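Local atomic coordinates of hypothetical protein (Legionella pneumophila subsp. pneumophila, PDB entry 4G2A), a protein that is of unknown function but may bind a nutrient, and combines a YARHG domain with a DUF4424 region. Residues A[145-148]-A[154-157]; A[83-86]-A[90-93]; A[10-15]-A[24-29]. All coordinates share one frame; numbering follows the deposited sequence.

Contact 1 of 3, residues A[145-148]-A[154-157]; sequences TGAT and YHWV
Thr148 meets Trp156 where strand 136-150 turns back into strand 155-160 as a beta hairpin. One backbone bond crosses: Trp156 N donates to Thr148 O over 3.1 Å, with an N-H...O angle of 162°. The bond is fairly straight at the hydrogen, yet the donor sits well above the carbonyl plane and not on a lone pair. The same oxygen takes a CA-H...O contact from His155 CA at 3.3 Å and a proton from a water. That water also donates to Trp156 O at 2.7 Å and bridges residues 145-148 and 154-157. Three groups therefore gather round Thr148 O.

The side chains are placed by their torsions. Thr148 has CG2 anti to the backbone N and OG1 beside it (chi1 -65°). This turns the methyl to Trp156, and CG2 lies 3.8 Å from Trp156 CB. The two side chains cross at a slant. OG1 accepts a hydrogen bond from Gly7 N. Trp156 has CG beside its own backbone N (chi1 -72°), and the indole runs away from Thr148. Its NE1 hydrogen-bonds Asp150 OD2, at the end of strand 136-150, and Arg158 makes a cation-pi contact with the ring. On His155 the imidazole reaches back to residues 145-148. Ala147 CB meets the edge of this ring, 4.1 Å from His155 CD2. The bridging water also lies at that edge, in the ring plane.

Tyr154 leads its ring away, against Phe234, and its OH bonds Asp192. Strand 229-235 also pairs with strand 155-160, through His155 with Leu233 and Val157 with Leu231. Strand 43-54 pairs with strand 136-150 through Trp44 and Thr145, and the Trp44 side chain touches Thr145, Ala147 and Val157.

Contact 2 of 3, residues A[83-86]-A[90-93]; sequences QQTN and ALVY
With chi1 at -55°, Gln83 puts CG beside its backbone N, and a bend at chi2 (-64°) folds the chain over the ring of Tyr93. Tyr93 also holds its CG beside the backbone N, which sends the ring out to meet it. Gln83 CG lies over one face, offset toward the rim, in a CH-pi contact 4.1 Å from the ring centroid. The amide follows, with Gln83 NE2 3.4 Å from Tyr93 CD1. Amide and ring planes are 40° apart, so this is no flat stack. The two side chains lie alongside one another and point opposite ways.

No direct hydrogen bond joins the segments. A single water bridges the two arms of the loop. It donates to Tyr93 OH at 2.7 Å and to Ala90 O at 2.8 Å, and it bonds Thr85 OG1 at 2.7 Å. Thr85 OG1 is also bonded by Asn71 ND2. Leu91 CD2 comes within 4.2 Å of Thr85 OG1.

Both segments belong to the long loop between strands 76-77 and 95-99. Ile77 of the first strand touches Thr85 and Leu91. Val92 packs on Phe66 and Phe68 of strand 60-68, and the backbone of Tyr93 bonds Ser144 on strand 136-150.

Contact 3 of 3, residues A[10-15]-A[24-29]; sequences GSLPIP and VSELIR. With SO4 (sulfate ion), chain D; SO4 (sulfate ion), chain E.
Leu12 and Glu26 meet across the interior of a beta-rich domain, between two strands that do not pair with each other. Strand 10-15 runs beside strands 60-68 and 155-160. Strand 21-33 runs beside strands 43-54 and 174-180. Between residues 10-15 and 24-29 the nearest CA atoms are those of Leu12 and Glu26, 9.1 Å apart, so side chains alone span the gap.

Leu12 can be followed outward. Its CB stays clear of the 24-29 segment. CG stands beside the backbone N (chi1 -81°), and the branch that reaches across is CD2. Leu12 CD2 meets Glu26 CG at 4.1 Å and Ile28 CD1 at 4.4 Å. CD1 meets neither residue. Thus one methyl carries the contact, set against the aliphatic part of a glutamate and the tip of an isoleucine. The Leu12 and Glu26 side chains cross at about a right angle.

Glu26 is buried, and its chain bends at chi2 (74°). The bend leaves the CG methylene to Leu12 while OE1 hydrogen-bonds Thr175 OG1. Phe50 of strand 43-54 touches both Leu12 and Glu26. Tyr159 of strand 155-160 touches Leu12 and Ile28.

Arg29, on the same strand, is exposed and plays no part in this packing. Its extended chain carries the guanidinium to two sulfate ions, probably from the crystallisation liquor. Both lie at its edge. The sulfate of chain D takes Arg29 NH1 on O3 and Arg29 NH2 on O2, each at 2.7 Å. The sulfate of chain E receives a longer bond from Arg29 NE to its O3, 3.2 Å and nearly straight at 172°.

In the fold
Contacts 1 and 2 touch, with centres about 14 Å apart. Thr145 is the main meeting point: Thr145 CG2 lies 3.4 Å from Leu91 O, and Thr145 CA is 3.9 Å from Tyr93 CD2. The loop of contact 2 thus rests on the strand that enters the hairpin of contact 1. Contact 3 stands apart, its centre about 19 Å from that of contact 1 and about 21 Å from that of contact 2. Strand 155-160 links it to contact 1, since it neighbours strand 10-15. Contacts 2 and 3 both belong to the DUF4424 region. No active site is assigned to this protein of unknown function, and the sulfates at Arg29 mark no established ligand site.

Contact 1 of 3, residues A[145-148]-A[154-157]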
ATOM      1  N   THR A 145       1.586   2.617  -8.920  1.00 23.76           N
ATOM      2  CA  THR A 145       1.363   1.166  -8.879  1.00 23.57           C
ATOM      3  C   THR A 145      -0.121   0.974  -8.639  1.00 27.34           C
ATOM      4  O   THR A 145      -0.817   1.951  -8.340  1.00 27.51           O
ATOM      5  CB  THR A 145       2.211   0.474  -7.768  1.00 27.03           C
ATOM      6  OG1 THR A 145       1.714   0.849  -6.485  1.00 25.59           O
ATOM      7  CG2 THR A 145       3.706   0.756  -7.867  1.00 22.60           C
ATOM      8  N   GLY A 146      -0.576  -0.266  -8.715  1.00 23.11           N
ATOM      9  CA  GLY A 146      -1.928  -0.641  -8.330  1.00 23.03           C
ATOM     10  C   GLY A 146      -1.948  -0.818  -6.820  1.00 29.42           C
ATOM     11  O   GLY A 146      -0.899  -0.727  -6.154  1.00 29.25           O
ATOM     12  N   ALA A 147      -3.137  -1.026  -6.247  1.00 26.45           N
ATOM     13  CA  ALA A 147      -3.203  -1.181  -4.806  1.00 25.81           C
ATOM     14  C   ALA A 147      -3.471  -2.636  -4.455  1.00 29.68           C
ATOM     15  O   ALA A 147      -4.594  -3.130  -4.601  1.00 29.87           O
ATOM     16  CB  ALA A 147      -4.248  -0.254  -4.212  1.00 26.93           C
ATOM     17  N   THR A 148      -2.397  -3.325  -4.032  1.00 24.94           N
ATOM     18  CA  THR A 148      -2.375  -4.718  -3.606  1.00 25.00           C
ATOM     19  C   THR A 148      -3.479  -4.959  -2.561  1.00 30.19           C
ATOM     20  O   THR A 148      -3.694  -4.154  -1.650  1.00 29.67           O
ATOM     21  CB  THR A 148      -0.945  -5.081  -3.091  1.00 25.60           C
ATOM     22  OG1 THR A 148      -0.077  -4.991  -4.198  1.00 24.47           O
ATOM     23  CG2 THR A 148      -0.821  -6.503  -2.560  1.00 21.61           C
ATOM     24  N   TYR A 154      -7.222  -7.349   3.311  1.00 29.00           N
ATOM     25  CA  TYR A 154      -6.128  -6.411   3.554  1.00 28.53           C
ATOM     26  C   TYR A 154      -5.746  -5.624   2.315  1.00 30.89           C
ATOM     27  O   TYR A 154      -5.943  -6.092   1.204  1.00 29.23           O
ATOM     28  CB  TYR A 154      -4.877  -7.156   4.031  1.00 29.65           C
ATOM     29  CG  TYR A 154      -5.034  -8.066   5.224  1.00 32.11           C
ATOM     30  CD1 TYR A 154      -6.017  -7.830   6.186  1.00 34.34           C
ATOM     31  CD2 TYR A 154      -4.135  -9.106   5.451  1.00 33.39           C
ATOM     32  CE1 TYR A 154      -6.115  -8.621   7.329  1.00 35.38           C
ATOM     33  CE2 TYR A 154      -4.231  -9.910   6.582  1.00 35.39           C
ATOM     34  CZ  TYR A 154      -5.219  -9.659   7.525  1.00 44.86           C
ATOM     35  OH  TYR A 154      -5.319 -10.456   8.647  1.00 49.26           O
ATOM     36  N   HIS A 155      -5.183  -4.433   2.523  1.00 28.64           N
ATOM     37  CA  HIS A 155      -4.567  -3.559   1.520  1.00 28.04           C
ATOM     38  C   HIS A 155      -3.109  -3.463   1.943  1.00 30.97           C
ATOM     39  O   HIS A 155      -2.821  -3.289   3.131  1.00 30.29           O
ATOM     40  CB  HIS A 155      -5.246  -2.186   1.450  1.00 29.27           C
ATOM     41  CG  HIS A 155      -6.291  -2.051   0.379  1.00 33.08           C
ATOM     42  ND1 HIS A 155      -7.625  -2.377   0.619  1.00 35.15           N
ATOM     43  CD2 HIS A 155      -6.189  -1.537  -0.871  1.00 34.48           C
ATOM     44  CE1 HIS A 155      -8.273  -2.097  -0.504  1.00 34.40           C
ATOM     45  NE2 HIS A 155      -7.454  -1.602  -1.433  1.00 34.33           N
ATOM     46  N   TRP A 156      -2.200  -3.725   1.023  1.00 26.63           N
ATOM     47  CA  TRP A 156      -0.770  -3.707   1.314  1.00 25.33           C
ATOM     48  C   TRP A 156      -0.072  -2.574   0.580  1.00 29.99           C
ATOM     49  O   TRP A 156      -0.251  -2.399  -0.623  1.00 29.63           O
ATOM     50  CB  TRP A 156      -0.123  -5.038   0.923  1.00 23.18           C
ATOM     51  CG  TRP A 156      -0.478  -6.183   1.819  1.00 24.36           C
ATOM     52  CD1 TRP A 156      -1.439  -7.123   1.606  1.00 26.82           C
ATOM     53  CD2 TRP A 156       0.186  -6.555   3.038  1.00 24.84           C
ATOM     54  NE1 TRP A 156      -1.447  -8.033   2.632  1.00 26.34           N
ATOM     55  CE2 TRP A 156      -0.461  -7.709   3.530  1.00 28.46           C
ATOM     56  CE3 TRP A 156       1.258  -6.007   3.777  1.00 26.66           C
ATOM     57  CZ2 TRP A 156      -0.067  -8.343   4.722  1.00 28.56           C
ATOM     58  CZ3 TRP A 156       1.652  -6.637   4.952  1.00 28.85           C
ATOM     59  CH2 TRP A 156       0.978  -7.780   5.426  1.00 29.64           C
ATOM     60  N   VAL A 157       0.721  -1.807   1.308  1.00 28.65           N
ATOM     61  CA  VAL A 157       1.534  -0.733   0.736  1.00 29.40           C
ATOM     62  C   VAL A 157       2.948  -1.115   1.142  1.00 33.28           C
ATOM     63  O   VAL A 157       3.187  -1.459   2.299  1.00 33.36           O
ATOM     64  CB  VAL A 157       1.081   0.722   1.083  1.00 33.60           C
ATOM     65  CG1 VAL A 157       0.574   0.835   2.510  1.00 34.09           C
ATOM     66  CG2 VAL A 157       2.168   1.752   0.803  1.00 33.58           C
TER
HETATM   67  O   HOH W   1      -2.732  -1.496  -1.198  1.00 22.79           O

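Contact 2 of 3, residues A[83-86]-A[90-93]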
ATOM      1  N   GLN A  83      -5.300   2.191 -16.285  1.00 35.83           N
ATOM      2  CA  GLN A  83      -4.133   1.417 -16.715  1.00 34.71           C
ATOM      3  C   GLN A  83      -4.525   0.033 -17.185  1.00 39.19           C
ATOM      4  O   GLN A  83      -5.488  -0.547 -16.699  1.00 39.87           O
ATOM      5  CB  GLN A  83      -3.065   1.286 -15.606  1.00 34.05           C
ATOM      6  CG  GLN A  83      -2.569   2.610 -15.017  1.00 41.59           C
ATOM      7  CD  GLN A  83      -1.821   3.555 -15.949  1.00 51.42           C
ATOM      8  OE1 GLN A  83      -1.903   4.786 -15.804  1.00 48.14           O
ATOM      9  NE2 GLN A  83      -1.035   3.024 -16.886  1.00 28.58           N
ATOM     10  N   GLN A  84      -3.750  -0.493 -18.123  1.00 35.76           N
ATOM     11  CA  GLN A  84      -3.891  -1.834 -18.673  1.00 35.00           C
ATOM     12  C   GLN A  84      -2.628  -2.591 -18.355  1.00 34.40           C
ATOM     13  O   GLN A  84      -1.580  -1.978 -18.139  1.00 32.67           O
ATOM     14  CB  GLN A  84      -4.163  -1.779 -20.191  1.00 38.20           C
ATOM     15  CG  GLN A  84      -5.525  -1.154 -20.520  1.00 54.20           C
ATOM     16  CD  GLN A  84      -5.814  -0.982 -21.995  1.00 68.80           C
ATOM     17  OE1 GLN A  84      -4.979  -0.518 -22.786  1.00 57.16           O
ATOM     18  NE2 GLN A  84      -7.051  -1.270 -22.373  1.00 65.86           N
ATOM     19  N   THR A  85      -2.733  -3.918 -18.267  1.00 31.22           N
ATOM     20  CA  THR A  85      -1.618  -4.822 -17.949  1.00 29.63           C
ATOM     21  C   THR A  85      -1.692  -6.035 -18.843  1.00 32.66           C
ATOM     22  O   THR A  85      -2.704  -6.253 -19.506  1.00 32.50           O
ATOM     23  CB  THR A  85      -1.637  -5.229 -16.441  1.00 41.17           C
ATOM     24  OG1 THR A  85      -0.387  -5.821 -16.083  1.00 43.37           O
ATOM     25  CG2 THR A  85      -2.781  -6.187 -16.076  1.00 39.91           C
ATOM     26  N   ASN A  86      -0.607  -6.810 -18.859  1.00 30.05           N
ATOM     27  CA  ASN A  86      -0.426  -8.103 -19.521  1.00 30.06           C
ATOM     28  C   ASN A  86       0.913  -8.695 -19.101  1.00 31.17           C
ATOM     29  O   ASN A  86       1.719  -7.999 -18.479  1.00 31.21           O
ATOM     30  CB  ASN A  86      -0.549  -8.008 -21.037  1.00 35.18           C
ATOM     31  CG  ASN A  86      -1.931  -8.302 -21.561  1.00 49.51           C
ATOM     32  OD1 ASN A  86      -2.492  -7.526 -22.338  1.00 48.72           O
ATOM     33  ND2 ASN A  86      -2.505  -9.426 -21.163  1.00 39.06           N
ATOM     34  N   ALA A  90       5.656  -4.202 -16.426  1.00 29.24           N
ATOM     35  CA  ALA A  90       5.994  -3.705 -15.098  1.00 27.12           C
ATOM     36  C   ALA A  90       4.734  -3.398 -14.307  1.00 30.61           C
ATOM     37  O   ALA A  90       3.730  -2.956 -14.882  1.00 30.05           O
ATOM     38  CB  ALA A  90       6.836  -2.449 -15.221  1.00 27.45           C
ATOM     39  N   LEU A  91       4.789  -3.607 -12.989  1.00 26.27           N
ATOM     40  CA  LEU A  91       3.654  -3.280 -12.126  1.00 25.27           C
ATOM     41  C   LEU A  91       3.907  -1.881 -11.516  1.00 31.52           C
ATOM     42  O   LEU A  91       3.493  -1.573 -10.401  1.00 32.65           O
ATOM     43  CB  LEU A  91       3.419  -4.387 -11.068  1.00 23.90           C
ATOM     44  CG  LEU A  91       3.033  -5.801 -11.616  1.00 26.67           C
ATOM     45  CD1 LEU A  91       2.845  -6.776 -10.485  1.00 26.36           C
ATOM     46  CD2 LEU A  91       1.772  -5.765 -12.423  1.00 26.10           C
ATOM     47  N   VAL A  92       4.567  -1.036 -12.323  1.00 27.83           N
ATOM     48  CA  VAL A  92       4.979   0.349 -12.117  1.00 27.80           C
ATOM     49  C   VAL A  92       4.500   1.104 -13.361  1.00 29.62           C
ATOM     50  O   VAL A  92       4.624   0.608 -14.473  1.00 29.22           O
ATOM     51  CB  VAL A  92       6.531   0.451 -11.868  1.00 32.61           C
ATOM     52  CG1 VAL A  92       7.061   1.864 -12.083  1.00 32.52           C
ATOM     53  CG2 VAL A  92       6.886  -0.032 -10.475  1.00 32.06           C
ATOM     54  N   TYR A  93       3.905   2.280 -13.166  1.00 25.99           N
ATOM     55  CA  TYR A  93       3.327   3.036 -14.260  1.00 25.28           C
ATOM     56  C   TYR A  93       3.896   4.417 -14.316  1.00 31.42           C
ATOM     57  O   TYR A  93       3.989   5.086 -13.286  1.00 32.14           O
ATOM     58  CB  TYR A  93       1.785   3.096 -14.093  1.00 24.48           C
ATOM     59  CG  TYR A  93       1.181   1.723 -13.975  1.00 24.33           C
ATOM     60  CD1 TYR A  93       0.980   0.931 -15.102  1.00 26.82           C
ATOM     61  CD2 TYR A  93       0.906   1.166 -12.731  1.00 23.91           C
ATOM     62  CE1 TYR A  93       0.483  -0.365 -14.997  1.00 27.22           C
ATOM     63  CE2 TYR A  93       0.436  -0.141 -12.614  1.00 24.50           C
ATOM     64  CZ  TYR A  93       0.211  -0.895 -13.753  1.00 32.06           C
ATOM     65  OH  TYR A  93      -0.259  -2.177 -13.665  1.00 34.91           O
TER
HETATM   66  O   HOH W   2       1.135  -3.728 -15.448  1.00 37.04           O

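Contact 3 of 3, residues A[10-15]-A[24-29]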
ATOM      1  N   GLY A  10       7.131   0.029  -4.556  1.00 25.63           N
ATOM      2  CA  GLY A  10       8.295   0.878  -4.712  1.00 25.28           C
ATOM      3  C   GLY A  10       9.573   0.230  -4.218  1.00 27.80           C
ATOM      4  O   GLY A  10       9.552  -0.745  -3.456  1.00 26.78           O
ATOM      5  N   SER A  11      10.697   0.741  -4.701  1.00 23.73           N
ATOM      6  CA  SER A  11      12.017   0.226  -4.338  1.00 24.01           C
ATOM      7  C   SER A  11      13.031   1.353  -4.342  1.00 27.87           C
ATOM      8  O   SER A  11      12.892   2.300  -5.133  1.00 26.42           O
ATOM      9  CB  SER A  11      12.460  -0.861  -5.318  1.00 27.00           C
ATOM     10  OG  SER A  11      11.838  -2.118  -5.098  1.00 33.83           O
ATOM     11  N   LEU A  12      14.044   1.257  -3.461  1.00 24.62           N
ATOM     12  CA  LEU A  12      15.166   2.208  -3.441  1.00 25.55           C
ATOM     13  C   LEU A  12      15.948   2.091  -4.763  1.00 31.20           C
ATOM     14  O   LEU A  12      15.974   0.981  -5.317  1.00 31.72           O
ATOM     15  CB  LEU A  12      16.145   1.899  -2.262  1.00 25.48           C
ATOM     16  CG  LEU A  12      15.803   2.377  -0.865  1.00 29.11           C
ATOM     17  CD1 LEU A  12      16.877   1.967   0.093  1.00 29.52           C
ATOM     18  CD2 LEU A  12      15.630   3.896  -0.800  1.00 30.31           C
ATOM     19  N   PRO A  13      16.628   3.143  -5.279  1.00 27.77           N
ATOM     20  CA  PRO A  13      17.514   2.917  -6.433  1.00 27.74           C
ATOM     21  C   PRO A  13      18.679   2.051  -5.967  1.00 32.79           C
ATOM     22  O   PRO A  13      19.025   2.076  -4.779  1.00 32.80           O
ATOM     23  CB  PRO A  13      17.984   4.331  -6.835  1.00 29.69           C
ATOM     24  CG  PRO A  13      17.285   5.283  -5.942  1.00 33.60           C
ATOM     25  CD  PRO A  13      16.791   4.510  -4.748  1.00 29.51           C
ATOM     26  N   ILE A  14      19.247   1.238  -6.853  1.00 29.78           N
ATOM     27  CA  ILE A  14      20.358   0.403  -6.427  1.00 29.38           C
ATOM     28  C   ILE A  14      21.535   0.553  -7.395  1.00 34.98           C
ATOM     29  O   ILE A  14      21.316   0.832  -8.573  1.00 34.67           O
ATOM     30  CB  ILE A  14      19.929  -1.082  -6.250  1.00 31.90           C
ATOM     31  CG1 ILE A  14      19.398  -1.707  -7.537  1.00 31.94           C
ATOM     32  CG2 ILE A  14      18.940  -1.246  -5.116  1.00 31.93           C
ATOM     33  CD1 ILE A  14      20.100  -2.936  -7.895  1.00 38.87           C
ATOM     34  N   PRO A  15      22.784   0.315  -6.949  1.00 33.45           N
ATOM     35  CA  PRO A  15      23.902   0.348  -7.904  1.00 34.52           C
ATOM     36  C   PRO A  15      24.078  -1.002  -8.612  1.00 41.87           C
ATOM     37  O   PRO A  15      23.806  -2.049  -8.028  1.00 39.61           O
ATOM     38  CB  PRO A  15      25.114   0.674  -7.024  1.00 36.96           C
ATOM     39  CG  PRO A  15      24.735   0.250  -5.626  1.00 40.13           C
ATOM     40  CD  PRO A  15      23.248  -0.025  -5.581  1.00 34.82           C
ATOM     41  N   VAL A  24      22.546   9.424   1.630  1.00 35.10           N
ATOM     42  CA  VAL A  24      22.558  10.198   2.862  1.00 36.62           C
ATOM     43  C   VAL A  24      21.158  10.610   3.343  1.00 41.07           C
ATOM     44  O   VAL A  24      20.992  10.861   4.534  1.00 41.26           O
ATOM     45  CB  VAL A  24      23.527  11.405   2.797  1.00 42.44           C
ATOM     46  CG1 VAL A  24      24.980  10.934   2.796  1.00 42.84           C
ATOM     47  CG2 VAL A  24      23.252  12.277   1.586  1.00 42.47           C
ATOM     48  N   SER A  25      20.159  10.647   2.450  1.00 36.74           N
ATOM     49  CA  SER A  25      18.790  10.990   2.828  1.00 35.58           C
ATOM     50  C   SER A  25      17.798  10.562   1.760  1.00 36.88           C
ATOM     51  O   SER A  25      18.153  10.433   0.592  1.00 35.89           O
ATOM     52  CB  SER A  25      18.643  12.489   3.099  1.00 40.81           C
ATOM     53  OG  SER A  25      18.452  13.228   1.902  1.00 53.24           O
ATOM     54  N   GLU A  26      16.557  10.312   2.184  1.00 32.59           N
ATOM     55  CA  GLU A  26      15.421   9.946   1.328  1.00 31.18           C
ATOM     56  C   GLU A  26      14.173  10.645   1.838  1.00 34.22           C
ATOM     57  O   GLU A  26      14.054  10.917   3.033  1.00 34.75           O
ATOM     58  CB  GLU A  26      15.174   8.420   1.266  1.00 31.99           C
ATOM     59  CG  GLU A  26      16.389   7.516   1.043  1.00 35.24           C
ATOM     60  CD  GLU A  26      17.277   7.373   2.266  1.00 43.75           C
ATOM     61  OE1 GLU A  26      16.739   7.158   3.375  1.00 34.04           O
ATOM     62  OE2 GLU A  26      18.507   7.563   2.131  1.00 29.44           O
ATOM     63  N   LEU A  27      13.260  10.958   0.931  1.00 29.22           N
ATOM     64  CA  LEU A  27      11.982  11.592   1.215  1.00 28.00           C
ATOM     65  C   LEU A  27      10.991  10.840   0.359  1.00 30.78           C
ATOM     66  O   LEU A  27      10.951  11.051  -0.849  1.00 31.71           O
ATOM     67  CB  LEU A  27      12.071  13.097   0.905  1.00 28.86           C
ATOM     68  CG  LEU A  27      10.840  13.963   1.171  1.00 34.97           C
ATOM     69  CD1 LEU A  27      10.531  14.053   2.674  1.00 35.53           C
ATOM     70  CD2 LEU A  27      11.054  15.368   0.621  1.00 38.17           C
ATOM     71  N   ILE A  28      10.287   9.862   0.954  1.00 24.95           N
ATOM     72  CA  ILE A  28       9.412   8.966   0.213  1.00 23.55           C
ATOM     73  C   ILE A  28       7.941   9.195   0.611  1.00 30.21           C
ATOM     74  O   ILE A  28       7.519   8.932   1.740  1.00 30.24           O
ATOM     75  CB  ILE A  28       9.901   7.501   0.427  1.00 25.05           C
ATOM     76  CG1 ILE A  28      11.359   7.344  -0.117  1.00 24.72           C
ATOM     77  CG2 ILE A  28       8.949   6.483  -0.234  1.00 25.29           C
ATOM     78  CD1 ILE A  28      12.206   6.262   0.521  1.00 27.00           C
ATOM     79  N   ARG A  29       7.171   9.683  -0.349  1.00 27.34           N
ATOM     80  CA  ARG A  29       5.762  10.007  -0.172  1.00 27.09           C
ATOM     81  C   ARG A  29       4.951   9.049  -1.006  1.00 30.93           C
ATOM     82  O   ARG A  29       5.178   8.961  -2.200  1.00 32.36           O
ATOM     83  CB  ARG A  29       5.506  11.474  -0.570  1.00 24.33           C
ATOM     84  CG  ARG A  29       4.243  12.039   0.026  1.00 28.42           C
ATOM     85  CD  ARG A  29       4.052  13.460  -0.426  1.00 37.38           C
ATOM     86  NE  ARG A  29       2.773  14.021   0.006  1.00 35.02           N
ATOM     87  CZ  ARG A  29       1.666  13.955  -0.716  1.00 47.70           C
ATOM     88  NH1 ARG A  29       1.671  13.357  -1.901  1.00 46.05           N
ATOM     89  NH2 ARG A  29       0.540  14.468  -0.256  1.00 35.83           N
TER
HETATM   90  S   SO4 D 403      -1.967  14.098  -2.573  1.00 80.81           S
HETATM   91  O1  SO4 D 403      -3.105  13.442  -3.224  1.00 81.09           O
HETATM   92  O2  SO4 D 403      -1.933  13.764  -1.142  1.00 78.47           O
HETATM   93  O3  SO4 D 403      -0.723  13.671  -3.205  1.00 81.85           O
HETATM   94  O4  SO4 D 403      -2.112  15.545  -2.748  1.00 83.09           O
HETATM   95  S   SO4 E 404       1.460  16.330   3.500  1.00109.53           S
HETATM   96  O1  SO4 E 404       0.297  16.483   2.621  1.00108.80           O
HETATM   97  O2  SO4 E 404       1.121  15.447   4.622  1.00109.91           O
HETATM   98  O3  SO4 E 404       2.582  15.766   2.732  1.00109.75           O
HETATM   99  O4  SO4 E 404       1.853  17.637   4.036  1.00109.73           O